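COMPASS component SPP1 (Saccharomyces cerevisiae S288c, PDB 6J2P) reads the methylation mark of histone H3 through its PHD finger, as a component of the Set1C/COMPASS complex that methylates H3. Local coordinates at residues Phe65-Pro70 with Pro88-Lys93; Cys96-Cys101 with Ser109-Glu114; Asp25-Cys30 with Cys45-His50. One frame throughout, in Å; residues are numbered along the deposited sequence.

In the fold
The contacts follow one another along the chain: interaction 3, then interaction 1, then interaction 2. Interaction 3 lies within the PHD finger, and a modified side chain of the bound H3 peptide packs on it. Interaction 1 pairs strand 64-66 of this finger with strand 91-92 of the C3H-type zinc finger region. Its centre is about 15 Å from that of interaction 3. The two touch through F49, F67 and C69, and each supplies a ligand to the same zinc ion. Interaction 2 holds the third zinc ion, with its centre about 22 Å and 32 Å from those of interactions 1 and 3. The C3H zinc site thus lies well away from interaction 3, and interaction 1 joins the two fingers.

Interaction 1 of 3, residues Phe65-Pro70 with Pro88-Lys93. With ZN (zinc ion), chain I.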
loop_
_atom_site.group_PDB
_atom_site.type_symbol
_atom_site.label_atom_id
_atom_site.label_comp_id
_atom_site.label_asym_id
_atom_site.label_seq_id
_atom_site.Cartn_x
_atom_site.Cartn_y
_atom_site.Cartn_z
ATOM N N PHE A 65 3.284 -2.135 3.990
ATOM C CA PHE A 65 3.195 -3.382 4.743
ATOM C C PHE A 65 1.743 -3.744 5.035
ATOM O O PHE A 65 1.314 -4.874 4.784
ATOM C CB PHE A 65 3.995 -3.277 6.043
ATOM C CG PHE A 65 3.991 -4.541 6.859
ATOM C CD1 PHE A 65 4.676 -5.665 6.424
ATOM C CD2 PHE A 65 3.296 -4.608 8.056
ATOM C CE1 PHE A 65 4.672 -6.829 7.171
ATOM C CE2 PHE A 65 3.288 -5.768 8.806
ATOM C CZ PHE A 65 3.977 -6.881 8.364
ATOM N N SER A 66 0.976 -2.794 5.566
ATOM C CA SER A 66 -0.444 -2.993 5.824
ATOM C C SER A 66 -1.150 -1.659 5.650
ATOM O O SER A 66 -0.725 -0.650 6.223
ATOM C CB SER A 66 -0.687 -3.553 7.230
ATOM O OG SER A 66 -0.056 -2.754 8.216
ATOM N N PHE A 67 -2.215 -1.653 4.859
ATOM C CA PHE A 67 -2.940 -0.432 4.547
ATOM C C PHE A 67 -4.251 -0.380 5.321
ATOM O O PHE A 67 -4.923 -1.399 5.503
ATOM C CB PHE A 67 -3.216 -0.332 3.045
ATOM C CG PHE A 67 -4.127 0.801 2.672
ATOM C CD1 PHE A 67 -3.663 2.106 2.656
ATOM C CD2 PHE A 67 -5.450 0.559 2.341
ATOM C CE1 PHE A 67 -4.503 3.152 2.314
ATOM C CE2 PHE A 67 -6.294 1.599 1.999
ATOM C CZ PHE A 67 -5.819 2.898 1.987
ATOM N N TYR A 68 -4.604 0.821 5.774
ATOM C CA TYR A 68 -5.868 1.067 6.456
ATOM C C TYR A 68 -6.498 2.313 5.856
ATOM O O TYR A 68 -5.892 3.390 5.876
ATOM C CB TYR A 68 -5.661 1.225 7.965
ATOM C CG TYR A 68 -5.393 -0.087 8.668
ATOM C CD1 TYR A 68 -6.420 -0.996 8.892
ATOM C CD2 TYR A 68 -4.115 -0.423 9.096
ATOM C CE1 TYR A 68 -6.184 -2.200 9.529
ATOM C CE2 TYR A 68 -3.869 -1.625 9.734
ATOM C CZ TYR A 68 -4.908 -2.510 9.948
ATOM O OH TYR A 68 -4.674 -3.709 10.581
ATOM N N CYS A 69 -7.709 2.161 5.317
ATOM C CA CYS A 69 -8.374 3.251 4.625
ATOM C C CYS A 69 -8.695 4.384 5.601
ATOM O O CYS A 69 -8.693 4.184 6.818
ATOM C CB CYS A 69 -9.645 2.742 3.949
ATOM S SG CYS A 69 -11.040 2.426 5.047
ATOM N N PRO A 70 -8.956 5.592 5.087
ATOM C CA PRO A 70 -9.258 6.715 5.991
ATOM C C PRO A 70 -10.444 6.463 6.904
ATOM O O PRO A 70 -10.460 6.963 8.036
ATOM C CB PRO A 70 -9.528 7.881 5.028
ATOM C CG PRO A 70 -9.767 7.242 3.691
ATOM C CD PRO A 70 -8.896 6.032 3.684
ATOM N N PRO A 88 -6.302 1.604 13.958
ATOM C CA PRO A 88 -5.248 1.114 13.066
ATOM C C PRO A 88 -4.691 2.231 12.202
ATOM O O PRO A 88 -5.394 3.175 11.833
ATOM C CB PRO A 88 -5.965 0.060 12.218
ATOM C CG PRO A 88 -7.388 0.523 12.192
ATOM C CD PRO A 88 -7.640 1.150 13.540
ATOM N N LYS A 89 -3.405 2.111 11.881
ATOM C CA LYS A 89 -2.699 3.093 11.072
ATOM C C LYS A 89 -1.928 2.377 9.973
ATOM O O LYS A 89 -1.426 1.268 10.179
ATOM C CB LYS A 89 -1.742 3.931 11.930
ATOM C CG LYS A 89 -1.233 5.189 11.251
ATOM C CD LYS A 89 -0.515 6.093 12.244
ATOM C CE LYS A 89 0.616 5.359 12.949
ATOM N NZ LYS A 89 1.350 6.241 13.897
ATOM N N THR A 90 -1.843 3.013 8.807
ATOM C CA THR A 90 -1.118 2.423 7.690
ATOM C C THR A 90 0.373 2.366 7.999
ATOM O O THR A 90 0.982 3.374 8.371
ATOM C CB THR A 90 -1.361 3.221 6.411
ATOM O OG1 THR A 90 -2.725 3.069 6.002
ATOM C CG2 THR A 90 -0.447 2.730 5.300
ATOM N N LEU A 91 0.958 1.181 7.853
ATOM C CA LEU A 91 2.382 0.976 8.070
ATOM C C LEU A 91 3.102 0.879 6.730
ATOM O O LEU A 91 2.633 0.207 5.807
ATOM C CB LEU A 91 2.632 -0.291 8.890
ATOM C CG LEU A 91 2.064 -0.303 10.310
ATOM C CD1 LEU A 91 2.125 -1.704 10.901
ATOM C CD2 LEU A 91 2.808 0.688 11.189
ATOM N N TRP A 92 4.245 1.551 6.633
ATOM C CA TRP A 92 5.032 1.592 5.411
ATOM C C TRP A 92 6.325 0.805 5.582
ATOM O O TRP A 92 6.961 0.858 6.639
ATOM C CB TRP A 92 5.348 3.036 5.016
ATOM C CG TRP A 92 4.127 3.831 4.684
ATOM C CD1 TRP A 92 3.309 4.483 5.561
ATOM C CD2 TRP A 92 3.581 4.060 3.380
ATOM N NE1 TRP A 92 2.288 5.103 4.883
ATOM C CE2 TRP A 92 2.432 4.858 3.543
ATOM C CE3 TRP A 92 3.952 3.664 2.091
ATOM C CZ2 TRP A 92 1.649 5.268 2.466
ATOM C CZ3 TRP A 92 3.178 4.077 1.023
ATOM C CH2 TRP A 92 2.039 4.870 1.217
ATOM N N LYS A 93 6.709 0.079 4.534
ATOM C CA LYS A 93 7.962 -0.657 4.542
ATOM C C LYS A 93 9.146 0.300 4.400
ATOM O O LYS A 93 8.993 1.498 4.149
ATOM C CB LYS A 93 7.979 -1.698 3.423
ATOM C CG LYS A 93 6.925 -2.785 3.575
ATOM C CD LYS A 93 7.054 -3.839 2.491
ATOM C CE LYS A 93 6.018 -4.935 2.661
ATOM N NZ LYS A 93 6.137 -5.971 1.596
HETATM ZN ZN ZN I . -11.198 -0.060 5.535
#
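The carbonyl oxygen of L91 accepts two backbone N-H groups from residues 65-66. F65 N reaches L91 O at 3.0 Å. S66 N makes a weak bond to the same L91 O, at 3.4 Å. Two successive residues thus face one, a classic beta bulge. L91 N returns a bond to S66 O (3.0 Å), which makes S66 and L91 an antiparallel hydrogen-bonded pair. Their side chains share one face of the sheet, where S66 OG lies 3.6 Å from L91 CD1.

Beyond this pair a side chain replaces the backbone acceptor. T90 OG1 takes the N-H of Y68, with Y68 N 2.9 Å from T90 OG1. With chi1 at -68°, this hydroxyl stands beside its own backbone N and is turned to the facing chain. The Y68 ring meets residues 88-89. P88 CB sits almost on the ring normal, 3.3 Å from the centroid of the Y68 ring, in a CH-pi contact. K89 O meets the edge of that ring, 3.4 Å from Y68 CD2. A serine in place of Y68 would probably leave P88 without the flat face it packs on and open a gap beside it. At the other end K93 crosses F65 at about a right angle, with K93 CG 3.9 Å from F65 CB.

The F67 side chain turns away from residues 88-93 and packs on F49 of strand 48-50 and L54 of helix 51-54. C69 binds zinc with C42, C45 and C72, and P70 next to it packs on helix 51-54.

Interaction 2 of 3, residues Cys96-Cys101 with Ser109-Glu114; sequences CRISDC and SKYCSE. With ZN (zinc ion), chain J.
C96 meets residues 111 and 112 along its whole short side chain. Its CB lies 4.0 Å from C112 CB, an apolar touch close to the metal. The next atom is the sulfur. It stands anti to the backbone N of C96 (chi1 168°), and this carries it to the zinc ion, which C96 SG binds at 2.5 Å. Two backbone N-H groups also point at this sulfur. I98 N donates to C96 SG at 3.5 Å, with an N-H...S angle of 160°. C112 N gives a weak bond from the facing segment, 3.7 Å to C96 SG. These bonds would be expected to temper the negative charge of a thiolate. The sulfur also lies at the edge of the Y111 ring, with C96 SG 4.1 Å from Y111 CD1. I98 CG1 approaches the same ring edge.

This is the zinc site of the unconventional C3H-type finger. C101 and C112 are two further ligands, with C101 SG 3.5 Å from C112 SG, and H116 completes the set. This finger is needed for the overall structural stability of the protein. No regular helix or strand carries residues 96-101 or 109-114, and the shared metal probably does much to hold them together.

Beside the site R97 N donates to K110 O, 3.3 Å long and nearly straight at 169°. The side chains of R97 and K110 run obliquely across each other, with R97 CG 3.8 Å from K110 CB. The K110 chain is extended beyond CG, and its NZ makes a salt bridge to E119. S109 OG accepts the backbone N-H of Y111, which forms an ST turn just ahead of the zinc ligand C112.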
loop_
_atom_site.group_PDB
_atom_site.type_symbol
_atom_site.label_atom_id
_atom_site.label_comp_id
_atom_site.label_asym_id
_atom_site.label_seq_id
_atom_site.Cartn_x
_atom_site.Cartn_y
_atom_site.Cartn_z
ATOM N N CYS A 96 14.546 0.405 -0.220
ATOM C CA CYS A 96 15.963 0.225 -0.514
ATOM C C CYS A 96 16.650 1.573 -0.670
ATOM O O CYS A 96 16.140 2.470 -1.348
ATOM C CB CYS A 96 16.131 -0.610 -1.786
ATOM S SG CYS A 96 17.808 -0.639 -2.472
ATOM N N ARG A 97 17.815 1.709 -0.034
ATOM C CA ARG A 97 18.483 3.001 0.063
ATOM C C ARG A 97 19.092 3.470 -1.256
ATOM O O ARG A 97 19.566 4.609 -1.325
ATOM C CB ARG A 97 19.552 2.949 1.159
ATOM C CG ARG A 97 19.050 2.351 2.477
ATOM C CD ARG A 97 19.312 3.281 3.649
ATOM N NE ARG A 97 20.687 3.778 3.646
ATOM C CZ ARG A 97 21.094 4.874 4.282
ATOM N NH1 ARG A 97 20.233 5.599 4.981
ATOM N NH2 ARG A 97 22.366 5.250 4.225
ATOM N N ILE A 98 19.107 2.630 -2.290
ATOM C CA ILE A 98 19.435 3.105 -3.631
ATOM C C ILE A 98 18.331 4.054 -4.086
ATOM O O ILE A 98 17.151 3.685 -4.115
ATOM C CB ILE A 98 19.603 1.932 -4.606
ATOM C CG1 ILE A 98 20.702 0.987 -4.119
ATOM C CG2 ILE A 98 19.926 2.441 -6.007
ATOM C CD1 ILE A 98 22.064 1.635 -4.013
ATOM N N SER A 99 18.713 5.285 -4.447
ATOM C CA SER A 99 17.715 6.303 -4.773
ATOM C C SER A 99 16.858 5.902 -5.969
ATOM O O SER A 99 15.712 6.352 -6.089
ATOM C CB SER A 99 18.398 7.646 -5.034
ATOM O OG SER A 99 19.405 7.525 -6.022
ATOM N N ASP A 100 17.385 5.054 -6.853
ATOM C CA ASP A 100 16.613 4.603 -8.005
ATOM C C ASP A 100 15.552 3.585 -7.608
ATOM O O ASP A 100 14.425 3.630 -8.115
ATOM C CB ASP A 100 17.545 4.003 -9.058
ATOM C CG ASP A 100 18.035 5.030 -10.054
ATOM O OD1 ASP A 100 18.023 4.736 -11.268
ATOM O OD2 ASP A 100 18.430 6.132 -9.622
ATOM N N CYS A 101 15.891 2.667 -6.707
ATOM C CA CYS A 101 15.006 1.555 -6.391
ATOM C C CYS A 101 13.833 2.014 -5.535
ATOM O O CYS A 101 13.966 2.909 -4.698
ATOM C CB CYS A 101 15.784 0.455 -5.667
ATOM S SG CYS A 101 15.127 -1.207 -5.918
ATOM N N SER A 109 19.128 -6.122 6.164
ATOM C CA SER A 109 19.763 -5.489 5.017
ATOM C C SER A 109 19.038 -4.204 4.614
ATOM O O SER A 109 17.807 -4.112 4.648
ATOM C CB SER A 109 19.823 -6.452 3.837
ATOM O OG SER A 109 20.260 -5.762 2.671
ATOM N N LYS A 110 19.820 -3.195 4.251
ATOM C CA LYS A 110 19.286 -1.927 3.788
ATOM C C LYS A 110 19.074 -1.902 2.279
ATOM O O LYS A 110 18.955 -0.817 1.700
ATOM C CB LYS A 110 20.215 -0.791 4.219
ATOM C CG LYS A 110 21.687 -1.153 4.210
ATOM C CD LYS A 110 22.536 -0.023 4.776
ATOM C CE LYS A 110 23.986 -0.450 4.954
ATOM N NZ LYS A 110 24.797 0.574 5.674
ATOM N N TYR A 111 19.014 -3.067 1.638
ATOM C CA TYR A 111 18.833 -3.168 0.198
ATOM C C TYR A 111 17.768 -4.207 -0.114
ATOM O O TYR A 111 17.480 -5.097 0.690
ATOM C CB TYR A 111 20.145 -3.532 -0.508
ATOM C CG TYR A 111 21.288 -2.627 -0.135
ATOM C CD1 TYR A 111 21.442 -1.395 -0.746
ATOM C CD2 TYR A 111 22.203 -2.997 0.841
ATOM C CE1 TYR A 111 22.481 -0.562 -0.408
ATOM C CE2 TYR A 111 23.246 -2.169 1.189
ATOM C CZ TYR A 111 23.380 -0.949 0.563
ATOM O OH TYR A 111 24.417 -0.113 0.904
ATOM N N CYS A 112 17.188 -4.083 -1.310
ATOM C CA CYS A 112 16.124 -4.990 -1.720
ATOM C C CYS A 112 16.645 -6.375 -2.084
ATOM O O CYS A 112 15.887 -7.347 -2.002
ATOM C CB CYS A 112 15.353 -4.395 -2.900
ATOM S SG CYS A 112 16.336 -4.134 -4.398
ATOM N N SER A 113 17.911 -6.488 -2.478
ATOM C CA SER A 113 18.502 -7.770 -2.842
ATOM C C SER A 113 20.019 -7.628 -2.800
ATOM O O SER A 113 20.556 -6.579 -2.433
ATOM C CB SER A 113 18.020 -8.232 -4.220
ATOM O OG SER A 113 18.472 -9.546 -4.504
ATOM N N GLU A 114 20.711 -8.707 -3.176
ATOM C CA GLU A 114 22.167 -8.654 -3.260
ATOM C C GLU A 114 22.625 -7.859 -4.478
ATOM O O GLU A 114 23.692 -7.236 -4.445
ATOM C CB GLU A 114 22.741 -10.073 -3.290
ATOM C CG GLU A 114 24.252 -10.147 -3.479
ATOM C CD GLU A 114 25.010 -9.239 -2.526
ATOM O OE1 GLU A 114 24.728 -9.277 -1.310
ATOM O OE2 GLU A 114 25.888 -8.482 -2.996
HETATM ZN ZN ZN J . 17.059 -1.898 -4.548
#

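Interaction 3 of 3, residues Asp25-Cys30 with Cys45-His50; sequences DVYCIC and CDDWFH. With ZN (zinc ion), chain K; ZN (zinc ion), chain I.
The first zinc site of the PHD finger and the aromatic pair beside it join residues 25-30 to residues 45-50. C28, C30 and H50 bind this zinc, and C53 completes it. H50 uses ND1, 2.1 Å from the zinc ion. C30 SG lies in the plane of the H50 ring at its edge, 3.4 Å from H50 ND1. C28 SG lies anti to its own backbone N (chi1 -167°), which brings it to the zinc and to the backbone N-H of H50. C28 SG accepts from H50 N at 3.3 Å. C45 binds the second zinc ion of the PHD finger, as ligand pairs take turns along the chain in the cross-brace of PHD fingers.

F49 CD1 packs on the backbone of C28, 3.4 Å from C28 CA. One residue before W48, D47 OD2 accepts its backbone N-H, with W48 N at 2.8 Å. The same oxygen lies near the edge of the Y27 ring, 3.6 Å from Y27 CD2.

Y27 and W48 lie side by side and point the same way. The edge of the W48 five-membered ring is turned to the face of Y27 in an offset edge-to-face pair, planes at 90°, with W48 CD1 4.1 Å from Y27 CD2. Both rings pack on the modified side chain of the bound H3K4me3 peptide. Two aromatic walls at right angles are consistent with an aromatic cage, which would hold a trimethylammonium group by cation-pi attraction.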
loop_
_atom_site.group_PDB
_atom_site.type_symbol
_atom_site.label_atom_id
_atom_site.label_comp_id
_atom_site.label_asym_id
_atom_site.label_seq_id
_atom_site.Cartn_x
_atom_site.Cartn_y
_atom_site.Cartn_z
ATOM N N ASP A 25 -20.307 -3.924 -9.497
ATOM C CA ASP A 25 -19.763 -3.738 -8.159
ATOM C C ASP A 25 -18.768 -2.588 -8.142
ATOM O O ASP A 25 -18.044 -2.350 -9.114
ATOM C CB ASP A 25 -19.089 -5.018 -7.667
ATOM C CG ASP A 25 -19.924 -6.250 -7.928
ATOM O OD1 ASP A 25 -21.168 -6.146 -7.885
ATOM O OD2 ASP A 25 -19.333 -7.321 -8.181
ATOM N N VAL A 26 -18.735 -1.880 -7.016
ATOM C CA VAL A 26 -17.949 -0.669 -6.852
ATOM C C VAL A 26 -17.042 -0.822 -5.639
ATOM O O VAL A 26 -17.232 -1.701 -4.794
ATOM C CB VAL A 26 -18.849 0.573 -6.722
ATOM C CG1 VAL A 26 -19.474 0.890 -8.077
ATOM C CG2 VAL A 26 -19.926 0.329 -5.658
ATOM N N TYR A 27 -16.018 0.026 -5.582
ATOM C CA TYR A 27 -15.032 -0.030 -4.512
ATOM C C TYR A 27 -14.590 1.386 -4.165
ATOM O O TYR A 27 -15.040 2.363 -4.769
ATOM C CB TYR A 27 -13.827 -0.887 -4.911
ATOM C CG TYR A 27 -14.167 -2.298 -5.321
ATOM C CD1 TYR A 27 -14.426 -2.614 -6.649
ATOM C CD2 TYR A 27 -14.219 -3.321 -4.382
ATOM C CE1 TYR A 27 -14.735 -3.905 -7.031
ATOM C CE2 TYR A 27 -14.524 -4.616 -4.754
ATOM C CZ TYR A 27 -14.781 -4.903 -6.080
ATOM O OH TYR A 27 -15.087 -6.191 -6.454
ATOM N N CYS A 28 -13.703 1.486 -3.173
ATOM C CA CYS A 28 -13.001 2.728 -2.858
ATOM C C CYS A 28 -13.931 3.817 -2.333
ATOM O O CYS A 28 -15.138 3.598 -2.181
ATOM C CB CYS A 28 -12.242 3.227 -4.095
ATOM S SG CYS A 28 -11.045 4.537 -3.789
ATOM N N ILE A 29 -13.367 4.989 -2.033
ATOM C CA ILE A 29 -14.177 6.129 -1.614
ATOM C C ILE A 29 -14.910 6.762 -2.788
ATOM O O ILE A 29 -15.928 7.437 -2.583
ATOM C CB ILE A 29 -13.311 7.187 -0.908
ATOM C CG1 ILE A 29 -11.990 7.379 -1.657
ATOM C CG2 ILE A 29 -13.053 6.791 0.536
ATOM C CD1 ILE A 29 -11.176 8.559 -1.171
ATOM N N CYS A 30 -14.415 6.562 -4.013
ATOM C CA CYS A 30 -15.090 7.045 -5.211
ATOM C C CYS A 30 -16.323 6.222 -5.558
ATOM O O CYS A 30 -17.188 6.708 -6.296
ATOM C CB CYS A 30 -14.119 7.034 -6.396
ATOM S SG CYS A 30 -13.462 5.388 -6.811
ATOM N N CYS A 45 -11.739 -3.111 7.100
ATOM C CA CYS A 45 -12.769 -3.694 6.257
ATOM C C CYS A 45 -12.103 -4.453 5.112
ATOM O O CYS A 45 -10.877 -4.472 4.975
ATOM C CB CYS A 45 -13.712 -2.610 5.740
ATOM S SG CYS A 45 -12.935 -1.416 4.617
ATOM N N ASP A 46 -12.908 -5.095 4.274
ATOM C CA ASP A 46 -12.393 -5.835 3.128
ATOM C C ASP A 46 -12.682 -5.107 1.820
ATOM O O ASP A 46 -13.079 -5.715 0.824
ATOM C CB ASP A 46 -12.960 -7.251 3.093
ATOM C CG ASP A 46 -12.062 -8.214 2.346
ATOM O OD1 ASP A 46 -12.367 -8.532 1.178
ATOM O OD2 ASP A 46 -11.041 -8.643 2.924
ATOM N N ASP A 47 -12.481 -3.793 1.809
ATOM C CA ASP A 47 -12.696 -2.990 0.617
ATOM C C ASP A 47 -11.383 -2.802 -0.144
ATOM O O ASP A 47 -10.305 -3.198 0.307
ATOM C CB ASP A 47 -13.304 -1.634 0.985
ATOM C CG ASP A 47 -14.206 -1.082 -0.104
ATOM O OD1 ASP A 47 -14.897 -0.070 0.150
ATOM O OD2 ASP A 47 -14.226 -1.657 -1.213
ATOM N N TRP A 48 -11.489 -2.189 -1.320
ATOM C CA TRP A 48 -10.343 -1.927 -2.178
ATOM C C TRP A 48 -10.384 -0.476 -2.629
ATOM O O TRP A 48 -11.455 0.058 -2.921
ATOM C CB TRP A 48 -10.325 -2.869 -3.387
ATOM C CG TRP A 48 -10.090 -4.293 -2.998
ATOM C CD1 TRP A 48 -11.014 -5.173 -2.514
ATOM C CD2 TRP A 48 -8.845 -4.999 -3.039
ATOM N NE1 TRP A 48 -10.422 -6.387 -2.259
ATOM C CE2 TRP A 48 -9.090 -6.307 -2.574
ATOM C CE3 TRP A 48 -7.548 -4.655 -3.431
ATOM C CZ2 TRP A 48 -8.087 -7.269 -2.487
ATOM C CZ3 TRP A 48 -6.552 -5.612 -3.342
ATOM C CH2 TRP A 48 -6.828 -6.904 -2.875
ATOM N N PHE A 49 -9.214 0.156 -2.681
ATOM C CA PHE A 49 -9.119 1.592 -2.896
ATOM C C PHE A 49 -8.065 1.901 -3.949
ATOM O O PHE A 49 -6.965 1.339 -3.923
ATOM C CB PHE A 49 -8.787 2.320 -1.582
ATOM C CG PHE A 49 -9.786 2.067 -0.486
ATOM C CD1 PHE A 49 -10.812 2.964 -0.247
ATOM C CD2 PHE A 49 -9.701 0.928 0.300
ATOM C CE1 PHE A 49 -11.737 2.732 0.750
ATOM C CE2 PHE A 49 -10.622 0.691 1.301
ATOM C CZ PHE A 49 -11.644 1.593 1.524
ATOM N N HIS A 50 -8.409 2.800 -4.868
ATOM C CA HIS A 50 -7.480 3.198 -5.918
ATOM C C HIS A 50 -6.329 4.010 -5.340
ATOM O O HIS A 50 -6.511 4.806 -4.414
ATOM C CB HIS A 50 -8.201 4.016 -6.988
ATOM C CG HIS A 50 -9.332 3.290 -7.647
ATOM N ND1 HIS A 50 -10.652 3.628 -7.442
ATOM C CD2 HIS A 50 -9.341 2.244 -8.506
ATOM C CE1 HIS A 50 -11.426 2.821 -8.145
ATOM N NE2 HIS A 50 -10.656 1.971 -8.798
HETATM ZN ZN ZN K . -11.240 5.140 -6.148
HETATM ZN ZN ZN I . -11.198 -0.060 5.535
#